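Local coordinates for protein 5-carboxymethyl-2-hydroxymuconate semialdehyde dehydrogenase (Thermus thermophilus, PDB 2D4E) that probably catalyses the NAD-dependent oxidation of 5-carboxymethyl-2-hydroxymuconate semialdehyde to its carboxylic acid, as a tetrameric member of the aldehyde dehydrogenase family, at residues 133-138 with 179-184; 137-142 with 186-191. One frame throughout, in Å; residues are numbered along the deposited sequence.

How the contacts relate
Contact 1 sets the end of helix 118-136 against helix 175-188, and contact 2 sets the following loop against the C-terminal end of that second helix. Residues 133-138 come from the first helix's end and what follows, 137-142 from the loop beyond, with Glu-137 and Tyr-138 common to both. The chain then runs through strands 145-147, 154-162 and 166-169 before helix 175-188 returns. Contact 1 closes a loop of 40 residues and contact 2 one of 43; the loops cross rather than nest, because the earlier segment meets the earlier partner. Their centres lie about 8 Å apart, and Tyr-135 CD2 packs on Phe-189 CZ at 4.0 Å, joining them into one seam near the second subunit.

Contact 1: residues 133-138 with 179-184; sequences AFYAEY and STWRIA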
# COMPACT_ATOMS: atom_id res chain seq x y z
N ALA C 133 -20.30 -5.82 -10.81
CA ALA C 133 -19.97 -6.85 -9.85
C ALA C 133 -18.59 -6.59 -9.26
O ALA C 133 -18.33 -6.83 -8.07
CB ALA C 133 -20.00 -8.23 -10.51
N PHE C 134 -17.69 -6.08 -10.11
CA PHE C 134 -16.32 -5.77 -9.73
C PHE C 134 -16.24 -4.64 -8.71
O PHE C 134 -15.74 -4.82 -7.60
CB PHE C 134 -15.52 -5.40 -10.98
CG PHE C 134 -14.09 -5.01 -10.70
CD1 PHE C 134 -13.18 -5.95 -10.23
CD2 PHE C 134 -13.66 -3.71 -10.92
CE1 PHE C 134 -11.85 -5.60 -9.99
CE2 PHE C 134 -12.33 -3.35 -10.68
CZ PHE C 134 -11.43 -4.30 -10.22
N TYR C 135 -16.75 -3.47 -9.07
CA TYR C 135 -16.69 -2.33 -8.17
C TYR C 135 -17.57 -2.47 -6.93
O TYR C 135 -17.37 -1.76 -5.95
CB TYR C 135 -17.02 -1.04 -8.91
CG TYR C 135 -15.86 -0.57 -9.76
CD1 TYR C 135 -15.86 -0.72 -11.15
CD2 TYR C 135 -14.73 -0.00 -9.16
CE1 TYR C 135 -14.77 -0.31 -11.92
CE2 TYR C 135 -13.64 0.41 -9.92
CZ TYR C 135 -13.66 0.26 -11.30
OH TYR C 135 -12.60 0.70 -12.05
N ALA C 136 -18.52 -3.39 -6.98
CA ALA C 136 -19.39 -3.62 -5.83
C ALA C 136 -18.52 -4.00 -4.64
O ALA C 136 -18.83 -3.66 -3.49
CB ALA C 136 -20.39 -4.74 -6.14
N GLU C 137 -17.42 -4.70 -4.91
CA GLU C 137 -16.51 -5.14 -3.87
C GLU C 137 -15.53 -4.07 -3.36
O GLU C 137 -14.81 -4.31 -2.39
CB GLU C 137 -15.71 -6.36 -4.35
CG GLU C 137 -16.56 -7.57 -4.75
CD GLU C 137 -17.47 -8.07 -3.63
OE1 GLU C 137 -17.01 -8.19 -2.48
OE2 GLU C 137 -18.66 -8.38 -3.92
N TYR C 138 -15.49 -2.91 -4.01
CA TYR C 138 -14.60 -1.83 -3.58
C TYR C 138 -15.35 -0.77 -2.76
O TYR C 138 -14.72 0.04 -2.06
CB TYR C 138 -13.93 -1.16 -4.79
CG TYR C 138 -12.85 -1.99 -5.44
CD1 TYR C 138 -13.18 -3.09 -6.24
CD2 TYR C 138 -11.50 -1.72 -5.23
CE1 TYR C 138 -12.19 -3.89 -6.81
CE2 TYR C 138 -10.50 -2.51 -5.79
CZ TYR C 138 -10.85 -3.60 -6.58
OH TYR C 138 -9.88 -4.39 -7.13
N SER C 179 -19.90 3.09 -20.78
CA SER C 179 -20.62 3.95 -19.84
C SER C 179 -20.61 3.31 -18.46
O SER C 179 -20.39 3.99 -17.47
CB SER C 179 -22.06 4.20 -20.31
OG SER C 179 -22.84 3.02 -20.28
N THR C 180 -20.84 2.00 -18.40
CA THR C 180 -20.84 1.29 -17.12
C THR C 180 -19.45 1.28 -16.50
O THR C 180 -19.31 1.14 -15.28
CB THR C 180 -21.35 -0.17 -17.26
OG1 THR C 180 -20.49 -0.90 -18.16
CG2 THR C 180 -22.78 -0.19 -17.78
N TRP C 181 -18.43 1.42 -17.34
CA TRP C 181 -17.04 1.47 -16.89
C TRP C 181 -16.84 2.65 -15.93
O TRP C 181 -16.00 2.60 -15.03
CB TRP C 181 -16.11 1.63 -18.10
CG TRP C 181 -14.63 1.70 -17.78
CD1 TRP C 181 -13.75 2.68 -18.18
CD2 TRP C 181 -13.85 0.75 -17.04
NE1 TRP C 181 -12.49 2.40 -17.73
CE2 TRP C 181 -12.52 1.22 -17.02
CE3 TRP C 181 -14.15 -0.45 -16.37
CZ2 TRP C 181 -11.49 0.53 -16.38
CZ3 TRP C 181 -13.12 -1.13 -15.73
CH2 TRP C 181 -11.81 -0.64 -15.74
N ARG C 182 -17.62 3.71 -16.13
CA ARG C 182 -17.51 4.91 -15.29
C ARG C 182 -18.62 5.00 -14.24
O ARG C 182 -18.40 5.45 -13.11
CB ARG C 182 -17.57 6.16 -16.17
CG ARG C 182 -16.63 6.12 -17.37
CD ARG C 182 -15.16 6.21 -16.98
NE ARG C 182 -14.39 6.78 -18.08
CZ ARG C 182 -13.34 7.58 -17.94
NH1 ARG C 182 -12.90 7.89 -16.73
NH2 ARG C 182 -12.72 8.05 -19.01
N ILE C 183 -19.82 4.56 -14.63
CA ILE C 183 -20.97 4.58 -13.74
C ILE C 183 -20.77 3.71 -12.51
O ILE C 183 -21.06 4.12 -11.39
CB ILE C 183 -22.24 4.11 -14.49
CG1 ILE C 183 -22.53 5.06 -15.66
CG2 ILE C 183 -23.41 4.03 -13.51
CD1 ILE C 183 -23.58 4.52 -16.63
N ALA C 184 -20.28 2.49 -12.73
CA ALA C 184 -20.06 1.55 -11.64
C ALA C 184 -19.15 2.12 -10.54
O ALA C 184 -19.52 2.13 -9.37
CB ALA C 184 -19.50 0.24 -12.19
O HOH W 1 -13.33 1.94 -14.09
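Tyr-135, late in helix 118-136, faces Ala-184 of helix 175-188 at a CA-CA distance of 6.2 Å, the nearest backbone approach between 133-138 and 179-184. Three buried residues carry the contact, and the phenol of Tyr-135 serves both partners. Its CD1 meets the methyl CB of Ala-184 at 3.9 Å, while farther along the same ring the hydroxyl reaches over one face of the Trp-181 indole, OH lying 4.0 Å from CH2. The tryptophan leaves its helix pointing away from the tyrosine, but with CG anti to the backbone N (chi1 179°) the indole swings back, and its CZ3 arrives at the edge of the phenol, near the plane of that ring. A water completes the bridge. It accepts a bond of 2.5 Å from Tyr-135 OH and donates to the carbonyl O of Trp-181 at 2.9 Å, while sitting 3.0 Å above the centre of the indole, giving both a buried hydroxyl and a helix carbonyl a polar partner. From within its own helix, Phe-134 places CD2 3.6 Å above the centre of the Tyr-135 ring, and Tyr-138 CE1 in turn lies over a face of Phe-134. Trp-181 NE1 is tied down separately by Glu-271. The Trp-181 side chain comes within about 6 Å of the bound NAD, and its helix forms the beta-alpha-beta crossover between the parallel strands 166-169 and 193-196, an element of the Rossmann-like cofactor domain of aldehyde dehydrogenases.

Contact 2: residues 137-142 with 186-191; sequences EYAEHA and ALAFGN
Ala-139 and Ala-188 bring the two backbones close, their CA atoms only 4.8 Å apart, and here the packing is tight. The Ala-139 CB methyl rests 3.5 Å from the carbonyl O of Ala-188, an oxygen that accepts a hydrogen bond from Arg-88 NH2 of helix 85-101. Beside this pair, Phe-189 turns one flank of its ring to the loop: CD2 meets the methyl CB of Ala-142 at 3.7 Å, and CE2 meets Tyr-138 CB at 3.9 Å, the latter carbon lying at the ring edge. With CG beside its own backbone N (chi1 -60°), the phenyl leans across to the loop, while Leu-492 and Tyr-495 of helix 488-495 also pack against it. The turn that delivers Phe-189 is a Schellman motif closing helix 175-188: Asn-191 N bonds to Ala-186 O at 2.9 Å and Gly-190 N to Leu-187 O at 3.1 Å, with Gly-190 at positive phi as the C-prime residue. Toward solvent the two segments part: Glu-137, Glu-140 and His-141 are partly exposed and turn to other partners, Glu-137 to Lys-89 and His-141 to Glu-144; the Tyr-138 ring leads away as well, and packs against His-141 of the second subunit.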
# COMPACT_ATOMS: atom_id res chain seq x y z
N GLU C 137 -17.42 -4.70 -4.91
CA GLU C 137 -16.51 -5.14 -3.87
C GLU C 137 -15.53 -4.07 -3.36
O GLU C 137 -14.81 -4.31 -2.39
CB GLU C 137 -15.71 -6.36 -4.35
CG GLU C 137 -16.56 -7.57 -4.75
CD GLU C 137 -17.47 -8.07 -3.63
OE1 GLU C 137 -17.01 -8.19 -2.48
OE2 GLU C 137 -18.66 -8.38 -3.92
N TYR C 138 -15.49 -2.91 -4.01
CA TYR C 138 -14.60 -1.83 -3.58
C TYR C 138 -15.35 -0.77 -2.76
O TYR C 138 -14.72 0.04 -2.06
CB TYR C 138 -13.93 -1.16 -4.79
CG TYR C 138 -12.85 -1.99 -5.44
CD1 TYR C 138 -13.18 -3.09 -6.24
CD2 TYR C 138 -11.50 -1.72 -5.23
CE1 TYR C 138 -12.19 -3.89 -6.81
CE2 TYR C 138 -10.50 -2.51 -5.79
CZ TYR C 138 -10.85 -3.60 -6.58
OH TYR C 138 -9.88 -4.39 -7.13
N ALA C 139 -16.67 -0.78 -2.84
CA ALA C 139 -17.50 0.18 -2.12
C ALA C 139 -17.16 0.25 -0.62
O ALA C 139 -17.02 1.34 -0.05
CB ALA C 139 -18.98 -0.15 -2.31
N GLU C 140 -17.02 -0.91 0.01
CA GLU C 140 -16.72 -0.96 1.44
C GLU C 140 -15.28 -0.62 1.82
O GLU C 140 -14.93 -0.61 3.01
CB GLU C 140 -17.07 -2.35 1.99
CG GLU C 140 -18.56 -2.61 2.08
CD GLU C 140 -18.88 -4.07 2.37
OE1 GLU C 140 -20.04 -4.36 2.71
OE2 GLU C 140 -17.96 -4.91 2.25
N HIS C 141 -14.44 -0.33 0.83
CA HIS C 141 -13.04 0.02 1.08
C HIS C 141 -12.76 1.42 0.57
O HIS C 141 -11.63 1.90 0.65
CB HIS C 141 -12.11 -0.95 0.34
CG HIS C 141 -12.24 -2.37 0.78
ND1 HIS C 141 -11.73 -2.83 1.98
CD2 HIS C 141 -12.85 -3.43 0.20
CE1 HIS C 141 -12.03 -4.11 2.11
NE2 HIS C 141 -12.70 -4.50 1.04
N ALA C 142 -13.79 2.07 0.06
CA ALA C 142 -13.67 3.40 -0.54
C ALA C 142 -13.19 4.55 0.34
O ALA C 142 -12.78 5.59 -0.19
CB ALA C 142 -14.98 3.77 -1.22
N ALA C 186 -18.30 5.27 -10.02
CA ALA C 186 -18.91 6.49 -9.52
C ALA C 186 -19.92 6.18 -8.42
O ALA C 186 -19.88 6.77 -7.34
CB ALA C 186 -19.59 7.25 -10.65
N LEU C 187 -20.82 5.23 -8.70
CA LEU C 187 -21.84 4.84 -7.73
C LEU C 187 -21.27 4.11 -6.53
O LEU C 187 -21.67 4.37 -5.38
CB LEU C 187 -22.90 3.96 -8.40
CG LEU C 187 -23.80 4.63 -9.44
CD1 LEU C 187 -24.73 3.59 -10.03
CD2 LEU C 187 -24.59 5.76 -8.78
N ALA C 188 -20.35 3.18 -6.78
CA ALA C 188 -19.75 2.42 -5.68
C ALA C 188 -19.06 3.35 -4.69
O ALA C 188 -19.09 3.12 -3.48
CB ALA C 188 -18.75 1.42 -6.23
N PHE C 189 -18.45 4.41 -5.20
CA PHE C 189 -17.72 5.34 -4.36
C PHE C 189 -18.57 6.45 -3.73
O PHE C 189 -18.04 7.39 -3.14
CB PHE C 189 -16.53 5.88 -5.15
CG PHE C 189 -15.58 4.80 -5.59
CD1 PHE C 189 -14.82 4.94 -6.75
CD2 PHE C 189 -15.46 3.62 -4.86
CE1 PHE C 189 -13.96 3.93 -7.17
CE2 PHE C 189 -14.60 2.61 -5.27
CZ PHE C 189 -13.85 2.76 -6.42
N GLY C 190 -19.88 6.33 -3.86
CA GLY C 190 -20.77 7.29 -3.25
C GLY C 190 -21.15 8.55 -4.00
O GLY C 190 -21.65 9.49 -3.39
N ASN C 191 -20.92 8.57 -5.31
CA ASN C 191 -21.26 9.75 -6.11
C ASN C 191 -22.55 9.53 -6.90
O ASN C 191 -22.94 8.39 -7.16
CB ASN C 191 -20.13 10.08 -7.08
CG ASN C 191 -18.84 10.43 -6.37
OD1 ASN C 191 -18.82 11.31 -5.51
ND2 ASN C 191 -17.76 9.74 -6.71